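Local coordinates for protein diol-dehydratase (Roseburia inulinivorans, PDB 5I2A) that dehydrates 1,2-propanediol, acting without vitamin B12 as a lyase of the glycyl radical enzyme family, at residues Y112-E115 / E116-K119; C329-A332 / A333-E336. All coordinates share one frame; numbering follows the deposited sequence. Where two conformers were deposited one is given.

Interaction 1: Y112-E115 / E116-K119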
ATOM      1  N   TYR A 112     -30.682   2.784  21.385  1.00 18.25           N
ATOM      2  CA  TYR A 112     -30.519   2.053  22.637  1.00 18.91           C
ATOM      3  C   TYR A 112     -29.274   1.183  22.574  1.00 18.97           C
ATOM      4  O   TYR A 112     -28.980   0.598  21.545  1.00 20.06           O
ATOM      5  CB  TYR A 112     -31.750   1.188  22.950  1.00 19.35           C
ATOM      6  CG  TYR A 112     -31.527   0.200  24.088  1.00 18.59           C
ATOM      7  CD1 TYR A 112     -31.387   0.633  25.401  1.00 21.57           C
ATOM      8  CD2 TYR A 112     -31.462  -1.161  23.845  1.00 20.71           C
ATOM      9  CE1 TYR A 112     -31.185  -0.276  26.450  1.00 19.71           C
ATOM     10  CE2 TYR A 112     -31.256  -2.072  24.875  1.00 22.63           C
ATOM     11  CZ  TYR A 112     -31.123  -1.624  26.172  1.00 22.89           C
ATOM     12  OH  TYR A 112     -30.926  -2.537  27.176  1.00 25.70           O
ATOM     13  N   ILE A 113     -28.528   1.122  23.671  1.00 18.35           N
ATOM     14  CA  ILE A 113     -27.425   0.182  23.777  1.00 17.30           C
ATOM     15  C   ILE A 113     -27.379  -0.419  25.192  1.00 17.13           C
ATOM     16  O   ILE A 113     -27.386   0.301  26.188  1.00 20.47           O
ATOM     17  CB  ILE A 113     -26.065   0.848  23.405  1.00 15.77           C
ATOM     18  CG1 ILE A 113     -24.928  -0.174  23.462  1.00 16.13           C
ATOM     19  CG2 ILE A 113     -25.772   2.060  24.287  1.00 13.53           C
ATOM     20  CD1 ILE A 113     -23.569   0.382  22.958  1.00 15.58           C
ATOM     21  N   SER A 114     -27.359  -1.746  25.259  1.00 16.94           N
ATOM     22  CA  SER A 114     -27.442  -2.453  26.535  1.00 22.84           C
ATOM     23  C   SER A 114     -26.101  -2.444  27.236  1.00 23.15           C
ATOM     24  O   SER A 114     -25.077  -2.185  26.609  1.00 20.47           O
ATOM     25  CB  SER A 114     -27.902  -3.892  26.336  1.00 17.55           C
ATOM     26  OG  SER A 114     -26.876  -4.675  25.748  1.00 18.36           O
ATOM     27  N   GLU A 115     -26.111  -2.743  28.534  1.00 22.39           N
ATOM     28  CA  GLU A 115     -24.877  -2.791  29.302  1.00 20.65           C
ATOM     29  C   GLU A 115     -23.986  -3.895  28.775  1.00 20.59           C
ATOM     30  O   GLU A 115     -22.780  -3.730  28.706  1.00 20.69           O
ATOM     31  CB  GLU A 115     -25.152  -2.991  30.803  1.00 24.57           C
ATOM     32  CG  GLU A 115     -25.833  -1.796  31.466  1.00 26.32           C
ATOM     33  CD  GLU A 115     -25.111  -0.493  31.193  1.00 30.51           C
ATOM     34  OE1 GLU A 115     -25.722   0.419  30.601  1.00 35.84           O
ATOM     35  OE2 GLU A 115     -23.926  -0.382  31.553  1.00 31.59           O
ATOM     36  N   GLU A 116     -24.572  -5.023  28.392  0.52 21.34           N
ATOM     37  CA  GLU A 116     -23.761  -6.118  27.878  0.52 21.26           C
ATOM     38  C   GLU A 116     -23.158  -5.757  26.512  0.52 23.70           C
ATOM     39  O   GLU A 116     -22.026  -6.138  26.210  0.52 20.16           O
ATOM     40  CB  GLU A 116     -24.584  -7.401  27.783  0.52 23.60           C
ATOM     41  CG  GLU A 116     -23.805  -8.609  27.279  0.52 26.47           C
ATOM     42  CD  GLU A 116     -22.699  -9.059  28.227  0.52 28.91           C
ATOM     43  OE1 GLU A 116     -22.733  -8.698  29.427  0.52 32.13           O
ATOM     44  OE2 GLU A 116     -21.793  -9.785  27.766  0.52 28.54           O
ATOM     45  N   THR A 117     -23.901  -5.016  25.695  1.00 21.25           N
ATOM     46  CA  THR A 117     -23.366  -4.591  24.399  1.00 22.11           C
ATOM     47  C   THR A 117     -22.188  -3.638  24.602  1.00 17.46           C
ATOM     48  O   THR A 117     -21.172  -3.786  23.946  1.00 20.51           O
ATOM     49  CB  THR A 117     -24.445  -3.941  23.521  1.00 19.07           C
ATOM     50  OG1 THR A 117     -25.402  -4.942  23.160  1.00 20.64           O
ATOM     51  CG2 THR A 117     -23.836  -3.360  22.222  1.00 17.77           C
ATOM     52  N   LYS A 118     -22.299  -2.705  25.544  1.00 19.90           N
ATOM     53  CA  LYS A 118     -21.175  -1.832  25.864  1.00 18.48           C
ATOM     54  C   LYS A 118     -19.919  -2.639  26.211  1.00 24.10           C
ATOM     55  O   LYS A 118     -18.830  -2.360  25.701  1.00 20.06           O
ATOM     56  CB  LYS A 118     -21.514  -0.899  27.022  1.00 19.49           C
ATOM     57  CG  LYS A 118     -22.627   0.116  26.740  1.00 18.25           C
ATOM     58  CD  LYS A 118     -22.961   0.867  28.024  1.00 21.63           C
ATOM     59  CE  LYS A 118     -24.208   1.737  27.903  1.00 21.51           C
ATOM     60  NZ  LYS A 118     -24.448   2.486  29.183  1.00 24.31           N
ATOM     61  N   LYS A 119     -20.072  -3.640  27.074  1.00 25.64           N
ATOM     62  CA  LYS A 119     -18.929  -4.452  27.485  1.00 25.19           C
ATOM     63  C   LYS A 119     -18.318  -5.199  26.310  1.00 20.87           C
ATOM     64  O   LYS A 119     -17.102  -5.271  26.183  1.00 21.00           O
ATOM     65  CB  LYS A 119     -19.321  -5.444  28.585  1.00 26.83           C
ATOM     66  CG  LYS A 119     -19.736  -4.781  29.896  1.00 35.95           C
ATOM     67  CD  LYS A 119     -18.961  -3.478  30.158  1.00 47.69           C
ATOM     68  CE  LYS A 119     -17.543  -3.736  30.693  1.00 50.67           C
ATOM     69  NZ  LYS A 119     -16.868  -2.488  31.161  1.00 51.58           N
TER
HETATM   70  O   HOH W   1     -27.441  -3.325  22.713  1.00 21.07           O
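Ile-113 and Thr-117 make the compact side of this helix start: CG1 of the isoleucine lies 3.6 Å from CG2 of the threonine, the two chains crossing at a slant. With chi1 at -177°, Ile-113 has CG1 anti to its backbone N, and the chain runs on extended, placing CD1 also 3.9 Å from CG of Lys-118. Ile-113 and Lys-118 occupy N' and N4, and their contact resembles a hydrophobic staple, with the lysine methylenes standing in for an apolar side chain.

Ser-114 is the N-cap between them. Its carbonyl O accepts the first helical bond from Lys-118 N (3.0 Å, 166° at the hydrogen), while its OG comes within 3.0 Å of Thr-117 OG1. A bound water joins the same corner: it accepts from Ser-114 N and, at 2.6 Å, from Thr-117 OG1.

Toward solvent the contact turns polar. Glu-115, bent at chi2, lies beside Lys-118 and points the same way, so that its OE1 receives NZ at 2.8 Å from the syn side of the carboxylate. This salt bridge links the exposed glutamate to a buried lysine, whose NZ also pairs with Glu-101. The loose edge is at Lys-119, whose ammonium end extends from the turn, although its N still bonds to Glu-115 O at 3.2 Å.

Beyond the turn, Ile-113 packs on Phe-100 and Val-103 in the loop following helix 94-97, while backbone hydrogen bonds of Tyr-112 with Pro-27 and Ile-29 join the loop leading into helix 115-125 to the segment between helices 14-22 and 32-43.

Interaction 2: C329-A332 / A333-E336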
ATOM      1  N   CYS A 329     -25.600   4.032  13.012  1.00 12.59           N
ATOM      2  CA  CYS A 329     -25.417   5.021  14.071  1.00 12.11           C
ATOM      3  C   CYS A 329     -24.193   5.878  13.790  1.00 13.10           C
ATOM      4  O   CYS A 329     -23.104   5.360  13.593  1.00 16.72           O
ATOM      5  CB  CYS A 329     -25.293   4.347  15.449  1.00 12.69           C
ATOM      6  SG  CYS A 329     -25.023   5.535  16.795  1.00 16.16           S
ATOM      7  N   ARG A 330     -24.390   7.189  13.760  1.00 15.85           N
ATOM      8  CA  ARG A 330     -23.310   8.146  13.541  1.00 16.90           C
ATOM      9  C   ARG A 330     -23.077   8.918  14.831  1.00 13.06           C
ATOM     10  O   ARG A 330     -24.000   9.058  15.619  1.00 13.63           O
ATOM     11  CB  ARG A 330     -23.651   9.118  12.397  1.00 13.85           C
ATOM     12  CG  ARG A 330     -24.072   8.437  11.090  1.00 14.60           C
ATOM     13  CD  ARG A 330     -24.523   9.440  10.015  1.00 13.00           C
ATOM     14  NE  ARG A 330     -24.936   8.741   8.798  1.00 12.20           N
ATOM     15  CZ  ARG A 330     -26.143   8.208   8.615  1.00 15.54           C
ATOM     16  NH1 ARG A 330     -27.071   8.298   9.574  1.00 14.62           N
ATOM     17  NH2 ARG A 330     -26.424   7.571   7.486  1.00 13.69           N
ATOM     18  N   ASP A 331     -21.867   9.442  15.028  1.00 16.17           N
ATOM     19  CA  ASP A 331     -21.577  10.262  16.214  1.00 15.84           C
ATOM     20  C   ASP A 331     -22.508  11.463  16.235  1.00 17.10           C
ATOM     21  O   ASP A 331     -22.945  11.918  15.185  1.00 18.58           O
ATOM     22  CB  ASP A 331     -20.117  10.731  16.246  1.00 12.75           C
ATOM     23  CG  ASP A 331     -19.804  11.747  15.154  1.00 16.17           C
ATOM     24  OD1 ASP A 331     -19.949  12.956  15.404  1.00 17.36           O
ATOM     25  OD2 ASP A 331     -19.422  11.334  14.046  1.00 13.92           O
ATOM     26  N   ALA A 332     -22.783  11.977  17.428  1.00 14.24           N
ATOM     27  CA  ALA A 332     -23.844  12.968  17.621  1.00 18.17           C
ATOM     28  C   ALA A 332     -23.701  14.187  16.716  1.00 18.33           C
ATOM     29  O   ALA A 332     -24.680  14.626  16.116  1.00 18.15           O
ATOM     30  CB  ALA A 332     -23.898  13.403  19.084  1.00 20.42           C
ATOM     31  N   ALA A 333     -22.487  14.720  16.607  1.00 16.23           N
ATOM     32  CA  ALA A 333     -22.248  15.871  15.746  1.00 17.08           C
ATOM     33  C   ALA A 333     -22.523  15.512  14.280  1.00 17.15           C
ATOM     34  O   ALA A 333     -23.245  16.230  13.592  1.00 16.91           O
ATOM     35  CB  ALA A 333     -20.810  16.402  15.925  1.00 16.59           C
ATOM     36  N   SER A 334     -21.972  14.396  13.815  1.00 14.47           N
ATOM     37  CA  SER A 334     -22.250  13.928  12.453  1.00 16.97           C
ATOM     38  C   SER A 334     -23.751  13.708  12.208  1.00 17.50           C
ATOM     39  O   SER A 334     -24.271  14.092  11.170  1.00 14.93           O
ATOM     40  CB  SER A 334     -21.491  12.638  12.150  1.00 14.77           C
ATOM     41  OG  SER A 334     -20.098  12.866  12.073  1.00 17.14           O
ATOM     42  N   ALA A 335     -24.436  13.121  13.189  1.00 18.77           N
ATOM     43  CA  ALA A 335     -25.843  12.753  13.055  1.00 16.04           C
ATOM     44  C   ALA A 335     -26.733  13.948  12.763  1.00 16.70           C
ATOM     45  O   ALA A 335     -27.753  13.821  12.094  1.00 16.55           O
ATOM     46  CB  ALA A 335     -26.317  12.053  14.303  1.00 14.93           C
ATOM     47  N   GLU A 336     -26.330  15.115  13.244  1.00 15.73           N
ATOM     48  CA  GLU A 336     -27.087  16.328  12.996  1.00 19.40           C
ATOM     49  C   GLU A 336     -27.080  16.715  11.528  1.00 18.53           C
ATOM     50  O   GLU A 336     -27.979  17.407  11.071  1.00 12.72           O
ATOM     51  CB  GLU A 336     -26.546  17.471  13.838  1.00 19.00           C
ATOM     52  CG  GLU A 336     -26.768  17.230  15.311  1.00 26.59           C
ATOM     53  CD  GLU A 336     -26.603  18.479  16.113  1.00 35.48           C
ATOM     54  OE1 GLU A 336     -25.740  19.303  15.746  1.00 31.67           O
ATOM     55  OE2 GLU A 336     -27.347  18.640  17.099  1.00 45.89           O
TER
HETATM   56  O   HOH W   2     -19.827  13.998  17.947  1.00 25.19           O
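Asp-331 and Ser-334 meet through two side-chain hydrogen bonds, one for each carboxylate oxygen. OD1 accepts from Ser-334 N at 2.9 Å in a nearly straight bond, 172° at the hydrogen, although the donor approaches from well above the carboxylate plane. OD2 takes the hydroxyl proton of Ser-334 OG at a short 2.6 Å, this time on its syn side. The first torsion brings the carboxylate to both: at chi1 69° the CG of Asp-331 sits between its backbone N and carbonyl carbon, folding the carboxylate back over the first helical turn. Gripped at both oxygens, the group has little freedom to rotate.

Water adds a third tie. A single molecule donates to Asp-331 OD1 at 2.8 Å and accepts from Ala-333 N at 3.1 Å, thereby bridging the aspartate to another early amide of the helix. Such amides would be expected to favour the negative charge of a carboxylate placed here.

Backbone bonding is uneven. Ala-335 N reaches Asp-331 O at 2.8 Å, almost in line with the carbonyl bond, whereas the next bond, from Glu-336 N to Ala-332 O, is weak at 3.3 Å and only 139° at the hydrogen, the same N-H being shared with Ala-333 O.

Apolar contact is slight: CB of Arg-330 lies 4.1 Å from CB of Ser-334 and also faces the methyl of Ala-335. The guanidinium extends from the turn to where NH2 binds Ser-342 O. Trp-95 and Tyr-161 pack against Asp-331 from neighbouring helices, and Glu-99 accepts from Ala-332 N.

Taken together, these features are those of an aspartate N-cap: Asp-331 satisfies the N3 amide of the short helix 332-335 and is itself held by the hydroxyl of that N3 residue.

Overall arrangement
Two helix starts, read in chain order, illustrate how one local principle serves different parts of a fold. Interaction 1 comes first, where the loop after helix 94-97 turns into helix 115-125; interaction 2 follows some two hundred residues later, where the loop after helix 309-323 enters the short helix 332-335. They lie in series, neither nested nor crossed, and each closes only its own turn. Their centres are 18 Å apart and their nearest atoms about 8 Å, without touching. The region from helix 94-97 to helix 115-125 relates them: Glu-101 pairs with interaction 1, while Trp-95, Glu-99 and Arg-106 contact interaction 2.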